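PDB 2CYA: tyrosyl-tRNA synthetase from Aeropyrum pernix, which probably activates tyrosine with ATP to form tyrosyl-adenylate and then transfers the tyrosyl group to the acceptor end of its cognate tRNA. Local coordinates for residues A[307-310]-A[311-314]; A[330-333]-A[334-337]; A[51-54]-A[55-59]; A[8-11]-A[12-16]. All coordinates share one frame; numbering follows the deposited sequence.

Contact 1 (A[307-310]-A[311-314]); sequences TSYE and ELER
Glu311 reaches back to Thr307 and Ser308 because its CG lies anti to the carbonyl carbon, beside the backbone N (chi1 -76°), with the chain extended beyond; Tyr309, with CG anti to its own N (chi1 169°), instead sends its ring forward to Glu313. These torsions divide the first turn of the helix into two sets of side-chain bonds. In the first, Ser308 is the N-cap: its OG accepts from Glu311 N at 3.0 Å, a task suited to a short hydroxyl side chain. Thr307 OG1 donates to Glu311 OE2 at 2.7 Å on the syn side of the carboxylate, and Ser308 OG adds a weak bond of 3.2 Å to the same OE2. A carboxylate is apt here, since its negative charge probably profits from the positive end of the helix. Were Glu311 replaced by alanine, the Thr307 hydroxyl would probably be left without its acceptor and the Ser308 hydroxyl would lose its weaker bond, though not the capping one. In the second set Tyr309 OH donates to Glu313 OE2 at 2.9 Å, the acceptor offering its anti lone pair; the oxygen meets the ring at its edge, with the carboxylate plane turned 85° from the ring. Leu312, between the two acids in sequence, is buried. It packs with Tyr309 against Leu277 of helix 275-284 and Phe285 in the following loop, while Tyr306 of strand 305-306 touches both Glu311 and Leu312.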
loop_
_atom_site.group_PDB
_atom_site.type_symbol
_atom_site.label_atom_id
_atom_site.label_comp_id
_atom_site.label_asym_id
_atom_site.label_seq_id
_atom_site.Cartn_x
_atom_site.Cartn_y
_atom_site.Cartn_z
ATOM N N THR A 307 -39.270 31.959 3.671
ATOM C CA THR A 307 -38.220 32.332 4.599
ATOM C C THR A 307 -37.554 31.115 5.222
ATOM O O THR A 307 -36.604 31.248 5.986
ATOM C CB THR A 307 -38.777 33.245 5.715
ATOM O OG1 THR A 307 -39.789 32.547 6.453
ATOM C CG2 THR A 307 -39.380 34.493 5.115
ATOM N N SER A 308 -38.060 29.932 4.900
ATOM C CA SER A 308 -37.491 28.697 5.423
ATOM C C SER A 308 -37.677 27.627 4.366
ATOM O O SER A 308 -38.545 27.752 3.502
ATOM C CB SER A 308 -38.201 28.259 6.709
ATOM O OG SER A 308 -39.332 27.440 6.427
ATOM N N TYR A 309 -36.866 26.578 4.428
ATOM C CA TYR A 309 -36.979 25.510 3.458
ATOM C C TYR A 309 -38.203 24.666 3.746
ATOM O O TYR A 309 -38.914 24.264 2.824
ATOM C CB TYR A 309 -35.763 24.594 3.478
ATOM C CG TYR A 309 -35.996 23.349 2.656
ATOM C CD1 TYR A 309 -35.970 23.398 1.268
ATOM C CD2 TYR A 309 -36.341 22.142 3.262
ATOM C CE1 TYR A 309 -36.285 22.287 0.502
ATOM C CE2 TYR A 309 -36.669 21.018 2.501
ATOM C CZ TYR A 309 -36.638 21.105 1.121
ATOM O OH TYR A 309 -36.971 20.015 0.355
ATOM N N GLU A 310 -38.433 24.378 5.023
ATOM C CA GLU A 310 -39.570 23.555 5.416
ATOM C C GLU A 310 -40.876 24.155 4.907
ATOM O O GLU A 310 -41.773 23.426 4.485
ATOM C CB GLU A 310 -39.616 23.387 6.937
ATOM C CG GLU A 310 -40.533 22.253 7.388
ATOM C CD GLU A 310 -40.243 20.930 6.666
ATOM O OE1 GLU A 310 -39.095 20.435 6.761
ATOM O OE2 GLU A 310 -41.162 20.386 6.004
ATOM N N GLU A 311 -40.982 25.480 4.944
ATOM C CA GLU A 311 -42.181 26.146 4.448
ATOM C C GLU A 311 -42.361 25.743 2.991
ATOM O O GLU A 311 -43.407 25.225 2.600
ATOM C CB GLU A 311 -42.029 27.663 4.528
ATOM C CG GLU A 311 -42.181 28.253 5.914
ATOM C CD GLU A 311 -41.840 29.733 5.937
ATOM O OE1 GLU A 311 -42.390 30.487 5.100
ATOM O OE2 GLU A 311 -41.020 30.136 6.794
ATOM N N LEU A 312 -41.321 25.988 2.198
ATOM C CA LEU A 312 -41.322 25.663 0.781
ATOM C C LEU A 312 -41.728 24.215 0.538
ATOM O O LEU A 312 -42.528 23.938 -0.354
ATOM C CB LEU A 312 -39.928 25.919 0.187
ATOM C CG LEU A 312 -39.666 25.642 -1.301
ATOM C CD1 LEU A 312 -38.278 26.134 -1.670
ATOM C CD2 LEU A 312 -39.783 24.160 -1.596
ATOM N N GLU A 313 -41.176 23.290 1.324
ATOM C CA GLU A 313 -41.488 21.875 1.142
ATOM C C GLU A 313 -42.950 21.539 1.408
ATOM O O GLU A 313 -43.538 20.715 0.707
ATOM C CB GLU A 313 -40.606 20.991 2.021
ATOM C CG GLU A 313 -40.151 19.766 1.268
ATOM C CD GLU A 313 -39.697 18.647 2.160
ATOM O OE1 GLU A 313 -40.566 18.014 2.794
ATOM O OE2 GLU A 313 -38.475 18.397 2.223
ATOM N N ARG A 314 -43.526 22.159 2.433
ATOM C CA ARG A 314 -44.932 21.925 2.750
ATOM C C ARG A 314 -45.748 22.402 1.552
ATOM O O ARG A 314 -46.466 21.618 0.929
ATOM C CB ARG A 314 -45.324 22.691 4.016
ATOM C CG ARG A 314 -44.579 22.218 5.251
ATOM C CD ARG A 314 -45.025 22.963 6.495
ATOM N NE ARG A 314 -44.307 22.509 7.683
ATOM C CZ ARG A 314 -44.538 22.952 8.916
ATOM N NH1 ARG A 314 -45.475 23.869 9.134
ATOM N NH2 ARG A 314 -43.835 22.472 9.937
#

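Contact 2 (A[330-333]-A[334-337]); sequences VAES and LIEV
Ile335 lies against the preceding turn, over the carbonyls of Ala331 and Glu332, and can be followed outward. Its CB stands 3.4 Å from Glu332 O. There the chain divides: CG1, beside the backbone N and anti to the carbonyl carbon (chi1 -77°), comes within 3.2 Å of Ala331 O, whereas CG2 runs past Glu332 O at a looser distance. At the tip, CD1 passes alongside the Glu332 side chain, 4.1 Å from its OE2, the two chains pointing the same way. A beta-branched residue fits because its side chain spreads over the helix wall and touches Asp254 and Arg258 of helix 254-262. The Glu332 carboxylate is itself claimed from outside, since OE2 forms a salt bridge with Arg258 NE. Its other oxygen, OE1, lies 2.9 Å from a water that is also 3.0 Å from Glu336 OE2; the water lies between two acids one turn apart and may link them, though it has more acceptors near than protons to give. Glu336 OE2 also pairs with Arg339. Backbone bonds such as Leu334 N to Val330 O, 2.8 Å, carry the helix beneath. Small Ala331 permits close approach to Ile261, which Leu334 also meets, while Val330 faces helix 275-284. This is an amphipathic alpha-helix, with apolar residues directed into a helical bundle and glutamates on the more exposed side, in the helical C-terminal part that follows the KMSKS loop of this class I synthetase.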
loop_
_atom_site.group_PDB
_atom_site.type_symbol
_atom_site.label_atom_id
_atom_site.label_comp_id
_atom_site.label_asym_id
_atom_site.label_seq_id
_atom_site.Cartn_x
_atom_site.Cartn_y
_atom_site.Cartn_z
ATOM N N VAL A 330 -35.581 28.602 -8.412
ATOM C CA VAL A 330 -34.338 27.997 -7.965
ATOM C C VAL A 330 -33.238 28.361 -8.950
ATOM O O VAL A 330 -32.136 28.721 -8.551
ATOM C CB VAL A 330 -34.495 26.452 -7.824
ATOM C CG1 VAL A 330 -33.123 25.749 -7.822
ATOM C CG2 VAL A 330 -35.246 26.147 -6.522
ATOM N N ALA A 331 -33.559 28.303 -10.241
ATOM C CA ALA A 331 -32.594 28.622 -11.284
ATOM C C ALA A 331 -32.060 30.025 -11.108
ATOM O O ALA A 331 -30.845 30.246 -11.130
ATOM C CB ALA A 331 -33.241 28.484 -12.651
ATOM N N GLU A 332 -32.970 30.977 -10.912
ATOM C CA GLU A 332 -32.573 32.367 -10.755
ATOM C C GLU A 332 -31.748 32.607 -9.487
ATOM O O GLU A 332 -30.774 33.366 -9.530
ATOM C CB GLU A 332 -33.811 33.283 -10.824
ATOM C CG GLU A 332 -34.569 33.206 -12.188
ATOM C CD GLU A 332 -33.685 33.581 -13.379
ATOM O OE1 GLU A 332 -33.031 34.653 -13.323
ATOM O OE2 GLU A 332 -33.644 32.809 -14.371
ATOM N N SER A 333 -32.105 31.970 -8.368
ATOM C CA SER A 333 -31.317 32.127 -7.136
ATOM C C SER A 333 -29.928 31.463 -7.274
ATOM O O SER A 333 -28.919 31.979 -6.792
ATOM C CB SER A 333 -32.045 31.504 -5.953
ATOM O OG SER A 333 -33.324 32.077 -5.811
ATOM N N LEU A 334 -29.881 30.317 -7.936
ATOM C CA LEU A 334 -28.624 29.596 -8.127
ATOM C C LEU A 334 -27.671 30.463 -8.934
ATOM O O LEU A 334 -26.465 30.476 -8.708
ATOM C CB LEU A 334 -28.896 28.296 -8.877
ATOM C CG LEU A 334 -27.877 27.180 -8.772
ATOM C CD1 LEU A 334 -27.499 26.958 -7.305
ATOM C CD2 LEU A 334 -28.502 25.910 -9.396
ATOM N N ILE A 335 -28.227 31.175 -9.900
ATOM C CA ILE A 335 -27.442 32.071 -10.710
ATOM C C ILE A 335 -26.749 33.113 -9.814
ATOM O O ILE A 335 -25.574 33.406 -10.012
ATOM C CB ILE A 335 -28.335 32.761 -11.754
ATOM C CG1 ILE A 335 -28.631 31.760 -12.890
ATOM C CG2 ILE A 335 -27.674 34.048 -12.235
ATOM C CD1 ILE A 335 -29.642 32.235 -13.921
ATOM N N GLU A 336 -27.460 33.651 -8.820
ATOM C CA GLU A 336 -26.842 34.635 -7.936
ATOM C C GLU A 336 -25.727 34.006 -7.107
ATOM O O GLU A 336 -24.699 34.643 -6.847
ATOM C CB GLU A 336 -27.871 35.265 -6.990
ATOM C CG GLU A 336 -28.971 36.066 -7.679
ATOM C CD GLU A 336 -28.437 37.055 -8.709
ATOM O OE1 GLU A 336 -27.418 37.731 -8.426
ATOM O OE2 GLU A 336 -29.046 37.159 -9.800
ATOM N N VAL A 337 -25.923 32.763 -6.685
ATOM C CA VAL A 337 -24.901 32.090 -5.903
ATOM C C VAL A 337 -23.666 31.826 -6.755
ATOM O O VAL A 337 -22.534 32.006 -6.304
ATOM C CB VAL A 337 -25.404 30.734 -5.340
ATOM C CG1 VAL A 337 -24.237 29.980 -4.704
ATOM C CG2 VAL A 337 -26.522 30.971 -4.274
HETATM O O HOH W 1 -30.953 35.646 -11.493
#

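Contact 3 (A[51-54]-A[55-59]); sequences GWLV and WMYKV. With SO4 (sulfate ion), chain C.
Trp52 and Trp55 lie side by side at the start of helix 51-64, the helix of the beta-alpha-beta unit that joins strands 37-42 and 68-73 in the class I Rossmann fold; Trp52 stands at the last place of the local form of the HIGH signature, which begins at His49. The packed part centres on Trp55. Its CG sits between the backbone N and the carbonyl carbon (chi1 62°), which folds the indole back so that Trp52 O lies over one face, 3.3 Å from Trp55 CG. Trp52 CB touches Trp55 NE1 at 3.4 Å, and the two five-membered rings meet obliquely, planes 35° apart. Unbranched, flexible Met56 fills the flank, its SD 4.0 Å from Leu53 CD2 and its chain against helix 88-104. On the looser side the Trp52 indole swings away from the helix toward the ATP site, where His49 and Lys241 lie close; all three are inferred to bind ATP. A leucine in place of Trp52 would probably leave the anion there without its indole donor and open a gap beside His49. The sulfate, probably from crystallisation, may mimic a phosphate: Trp52 NE1 donates to its O4 at 2.9 Å, near the ring plane but bent, the N-H...O angle being 130°.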
loop_
_atom_site.group_PDB
_atom_site.type_symbol
_atom_site.label_atom_id
_atom_site.label_comp_id
_atom_site.label_asym_id
_atom_site.label_seq_id
_atom_site.Cartn_x
_atom_site.Cartn_y
_atom_site.Cartn_z
ATOM N N GLY A 51 -22.591 20.662 -6.163
ATOM C CA GLY A 51 -22.725 19.673 -5.113
ATOM C C GLY A 51 -21.659 19.807 -4.056
ATOM O O GLY A 51 -21.893 19.544 -2.873
ATOM N N TRP A 52 -20.478 20.229 -4.484
ATOM C CA TRP A 52 -19.352 20.392 -3.576
ATOM C C TRP A 52 -19.558 21.565 -2.632
ATOM O O TRP A 52 -18.936 21.617 -1.564
ATOM C CB TRP A 52 -18.055 20.594 -4.369
ATOM C CG TRP A 52 -17.625 19.381 -5.156
ATOM C CD1 TRP A 52 -18.306 18.189 -5.279
ATOM C CD2 TRP A 52 -16.453 19.256 -5.971
ATOM N NE1 TRP A 52 -17.629 17.340 -6.128
ATOM C CE2 TRP A 52 -16.491 17.970 -6.570
ATOM C CE3 TRP A 52 -15.374 20.103 -6.258
ATOM C CZ2 TRP A 52 -15.487 17.517 -7.442
ATOM C CZ3 TRP A 52 -14.374 19.650 -7.126
ATOM C CH2 TRP A 52 -14.442 18.368 -7.707
ATOM N N LEU A 53 -20.431 22.501 -3.016
ATOM C CA LEU A 53 -20.679 23.673 -2.172
ATOM C C LEU A 53 -21.221 23.222 -0.810
ATOM O O LEU A 53 -20.918 23.828 0.222
ATOM C CB LEU A 53 -21.660 24.644 -2.857
ATOM C CG LEU A 53 -21.172 25.474 -4.068
ATOM C CD1 LEU A 53 -22.325 26.297 -4.636
ATOM C CD2 LEU A 53 -20.024 26.412 -3.644
ATOM N N VAL A 54 -21.999 22.142 -0.802
ATOM C CA VAL A 54 -22.549 21.621 0.445
ATOM C C VAL A 54 -21.441 21.310 1.449
ATOM O O VAL A 54 -21.536 21.702 2.619
ATOM C CB VAL A 54 -23.371 20.320 0.232
ATOM C CG1 VAL A 54 -23.875 19.815 1.582
ATOM C CG2 VAL A 54 -24.542 20.572 -0.712
ATOM N N TRP A 55 -20.385 20.607 1.032
ATOM C CA TRP A 55 -19.341 20.341 2.014
ATOM C C TRP A 55 -18.463 21.577 2.263
ATOM O O TRP A 55 -17.893 21.729 3.340
ATOM C CB TRP A 55 -18.502 19.111 1.635
ATOM C CG TRP A 55 -17.724 19.153 0.351
ATOM C CD1 TRP A 55 -18.015 18.484 -0.810
ATOM C CD2 TRP A 55 -16.459 19.798 0.137
ATOM N NE1 TRP A 55 -17.000 18.665 -1.730
ATOM C CE2 TRP A 55 -16.034 19.467 -1.173
ATOM C CE3 TRP A 55 -15.640 20.618 0.934
ATOM C CZ2 TRP A 55 -14.825 19.926 -1.708
ATOM C CZ3 TRP A 55 -14.438 21.073 0.406
ATOM C CH2 TRP A 55 -14.041 20.722 -0.913
ATOM N N MET A 56 -18.389 22.492 1.291
ATOM C CA MET A 56 -17.595 23.699 1.505
ATOM C C MET A 56 -18.264 24.548 2.603
ATOM O O MET A 56 -17.596 25.094 3.468
ATOM C CB MET A 56 -17.462 24.497 0.204
ATOM C CG MET A 56 -16.590 23.815 -0.854
ATOM S SD MET A 56 -16.614 24.701 -2.436
ATOM C CE MET A 56 -15.463 23.686 -3.452
ATOM N N TYR A 57 -19.588 24.635 2.575
ATOM C CA TYR A 57 -20.316 25.404 3.586
ATOM C C TYR A 57 -20.139 24.749 4.955
ATOM O O TYR A 57 -20.090 25.435 5.984
ATOM C CB TYR A 57 -21.813 25.477 3.242
ATOM C CG TYR A 57 -22.124 26.271 1.982
ATOM C CD1 TYR A 57 -21.349 27.388 1.620
ATOM C CD2 TYR A 57 -23.220 25.949 1.187
ATOM C CE1 TYR A 57 -21.662 28.151 0.511
ATOM C CE2 TYR A 57 -23.549 26.714 0.070
ATOM C CZ TYR A 57 -22.768 27.817 -0.264
ATOM O OH TYR A 57 -23.111 28.585 -1.362
ATOM N N LYS A 58 -20.049 23.421 4.962
ATOM C CA LYS A 58 -19.875 22.693 6.205
ATOM C C LYS A 58 -18.471 22.978 6.747
ATOM O O LYS A 58 -18.283 23.093 7.957
ATOM C CB LYS A 58 -20.110 21.199 5.983
ATOM C CG LYS A 58 -20.214 20.359 7.249
ATOM C CD LYS A 58 -21.087 21.003 8.348
ATOM C CE LYS A 58 -22.510 21.295 7.887
ATOM N NZ LYS A 58 -23.282 21.938 9.003
ATOM N N VAL A 59 -17.489 23.113 5.857
ATOM C CA VAL A 59 -16.137 23.434 6.299
ATOM C C VAL A 59 -16.244 24.775 7.020
ATOM O O VAL A 59 -15.702 24.960 8.112
ATOM C CB VAL A 59 -15.156 23.558 5.110
ATOM C CG1 VAL A 59 -13.795 24.047 5.605
ATOM C CG2 VAL A 59 -15.008 22.193 4.419
HETATM S S SO4 C . -17.786 13.960 -7.856
HETATM O O1 SO4 C . -19.111 13.864 -7.097
HETATM O O2 SO4 C . -16.667 13.729 -6.842
HETATM O O3 SO4 C . -17.746 12.877 -8.773
HETATM O O4 SO4 C . -17.675 15.327 -8.223
#

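Contact 4 (A[8-11]-A[12-16]); sequences ERFN and RIARN
Glu8 O accepts from Arg12 N at 3.0 Å, opening a run of four i to i+4 backbone bonds that carries helix 5-14 to its end. Ala14 N meets Phe10 O at 2.7 Å, a short bond, whereas the last bond, Arg15 N to Asn11 O, is more bent as the chain turns off. Arg15 is the first residue to leave helical angles, and Asn16 has a positive phi (71°), which asparagine tolerates better than most residues; together they have the angles of a type II turn. Above the backbone, Ala14 CB sits over one face of the Phe10 ring in a CH-pi contact, 4.2 Å from the ring centroid and offset toward the rim. A methyl suits that place, being small enough for the ring to lie across it. With CG anti to the backbone N (chi1 179°), the Phe10 ring lies where it meets both Ala14 and helix 23-32, where Lys27 makes a cation-pi contact. This amino-terminal helix leads into strand 19-21, the antiparallel edge strand of the Rossmann sheet, while Ile13 wedges between Leu26 and Leu62. On the polar flank the Arg12 guanidinium directs its edge at a face of the Arg15 guanidinium, Arg12 NH2 lying 3.1 Å from Arg15 NH1. Two such cations probably coexist because acids surround them: Arg15 forms salt bridges with Asp61 and Asp288, and Arg12 has a long, weak pairing with Glu64.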
loop_
_atom_site.group_PDB
_atom_site.type_symbol
_atom_site.label_atom_id
_atom_site.label_comp_id
_atom_site.label_asym_id
_atom_site.label_seq_id
_atom_site.Cartn_x
_atom_site.Cartn_y
_atom_site.Cartn_z
ATOM N N GLU A 8 -24.499 25.353 21.084
ATOM C CA GLU A 8 -24.435 26.171 19.879
ATOM C C GLU A 8 -23.414 25.623 18.893
ATOM O O GLU A 8 -23.689 25.552 17.695
ATOM C CB GLU A 8 -24.096 27.629 20.209
ATOM C CG GLU A 8 -25.208 28.371 20.935
ATOM C CD GLU A 8 -24.973 29.871 20.993
ATOM O OE1 GLU A 8 -25.065 30.530 19.934
ATOM O OE2 GLU A 8 -24.689 30.387 22.095
ATOM N N ARG A 9 -22.236 25.251 19.392
ATOM C CA ARG A 9 -21.196 24.696 18.529
ATOM C C ARG A 9 -21.742 23.452 17.872
ATOM O O ARG A 9 -21.589 23.260 16.666
ATOM C CB ARG A 9 -19.947 24.332 19.326
ATOM C CG ARG A 9 -19.235 25.511 19.918
ATOM C CD ARG A 9 -18.091 25.053 20.778
ATOM N NE ARG A 9 -16.943 24.626 19.985
ATOM C CZ ARG A 9 -15.859 24.061 20.505
ATOM N NH1 ARG A 9 -15.789 23.850 21.815
ATOM N NH2 ARG A 9 -14.835 23.736 19.727
ATOM N N PHE A 10 -22.406 22.619 18.665
ATOM C CA PHE A 10 -22.964 21.396 18.135
ATOM C C PHE A 10 -23.982 21.644 17.024
ATOM O O PHE A 10 -23.858 21.064 15.939
ATOM C CB PHE A 10 -23.617 20.563 19.232
ATOM C CG PHE A 10 -24.246 19.288 18.723
ATOM C CD1 PHE A 10 -23.489 18.140 18.556
ATOM C CD2 PHE A 10 -25.592 19.254 18.375
ATOM C CE1 PHE A 10 -24.058 16.969 18.046
ATOM C CE2 PHE A 10 -26.177 18.098 17.863
ATOM C CZ PHE A 10 -25.408 16.949 17.698
ATOM N N ASN A 11 -24.983 22.494 17.275
ATOM C CA ASN A 11 -26.003 22.751 16.243
ATOM C C ASN A 11 -25.395 23.371 14.994
ATOM O O ASN A 11 -25.885 23.165 13.893
ATOM C CB ASN A 11 -27.113 23.664 16.758
ATOM C CG ASN A 11 -27.949 23.017 17.842
ATOM O OD1 ASN A 11 -28.308 21.842 17.757
ATOM N ND2 ASN A 11 -28.282 23.793 18.862
ATOM N N ARG A 12 -24.337 24.141 15.176
ATOM C CA ARG A 12 -23.665 24.768 14.056
ATOM C C ARG A 12 -22.967 23.686 13.214
ATOM O O ARG A 12 -22.987 23.735 11.990
ATOM C CB ARG A 12 -22.641 25.777 14.571
ATOM C CG ARG A 12 -21.496 26.054 13.608
ATOM C CD ARG A 12 -21.368 27.530 13.346
ATOM N NE ARG A 12 -22.562 28.030 12.667
ATOM C CZ ARG A 12 -22.899 29.314 12.602
ATOM N NH1 ARG A 12 -22.132 30.231 13.179
ATOM N NH2 ARG A 12 -24.000 29.680 11.954
ATOM N N ILE A 13 -22.351 22.721 13.889
ATOM C CA ILE A 13 -21.668 21.623 13.216
ATOM C C ILE A 13 -22.678 20.636 12.634
ATOM O O ILE A 13 -22.511 20.160 11.509
ATOM C CB ILE A 13 -20.727 20.863 14.200
ATOM C CG1 ILE A 13 -19.537 21.745 14.551
ATOM C CG2 ILE A 13 -20.269 19.555 13.597
ATOM C CD1 ILE A 13 -18.692 21.203 15.675
ATOM N N ALA A 14 -23.736 20.341 13.383
ATOM C CA ALA A 14 -24.735 19.384 12.924
ATOM C C ALA A 14 -25.675 19.874 11.833
ATOM O O ALA A 14 -26.187 19.072 11.053
ATOM C CB ALA A 14 -25.560 18.886 14.104
ATOM N N ARG A 15 -25.902 21.181 11.780
ATOM C CA ARG A 15 -26.822 21.768 10.807
ATOM C C ARG A 15 -26.664 21.237 9.377
ATOM O O ARG A 15 -25.595 21.320 8.779
ATOM C CB ARG A 15 -26.700 23.309 10.838
ATOM C CG ARG A 15 -25.846 23.928 9.738
ATOM C CD ARG A 15 -25.067 25.170 10.193
ATOM N NE ARG A 15 -25.920 26.304 10.508
ATOM C CZ ARG A 15 -25.647 27.562 10.168
ATOM N NH1 ARG A 15 -24.537 27.851 9.494
ATOM N NH2 ARG A 15 -26.488 28.534 10.504
ATOM N N ASN A 16 -27.746 20.653 8.870
ATOM C CA ASN A 16 -27.830 20.123 7.520
ATOM C C ASN A 16 -27.050 18.852 7.174
ATOM O O ASN A 16 -26.992 18.447 6.013
ATOM C CB ASN A 16 -27.484 21.228 6.526
ATOM C CG ASN A 16 -28.561 22.290 6.453
ATOM O OD1 ASN A 16 -29.745 21.977 6.248
ATOM N ND2 ASN A 16 -28.164 23.553 6.623
#

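Contact 3, on the helix bearing the ATP-site signature, touches two of the others. Toward contact 4, Lys58 NZ probably donates to Ile13 O at 3.2 Å and also lies very close to Arg15 O, at a distance short enough to be doubtful in detail, binding the end of the amino-terminal helix to helix 51-64. Toward contact 2, Val337 CG1 packs on Tyr57 OH at 3.8 Å and on Leu53 CD1, joining the catalytic Rossmann part to the helical carboxy-terminal part; the Leu334 side chain lies about 10 Å from that of His49. Contact 1 is more remote: its centre is about 21 Å from that of contact 3, and its nearest atoms come within about 6 Å of contact 2.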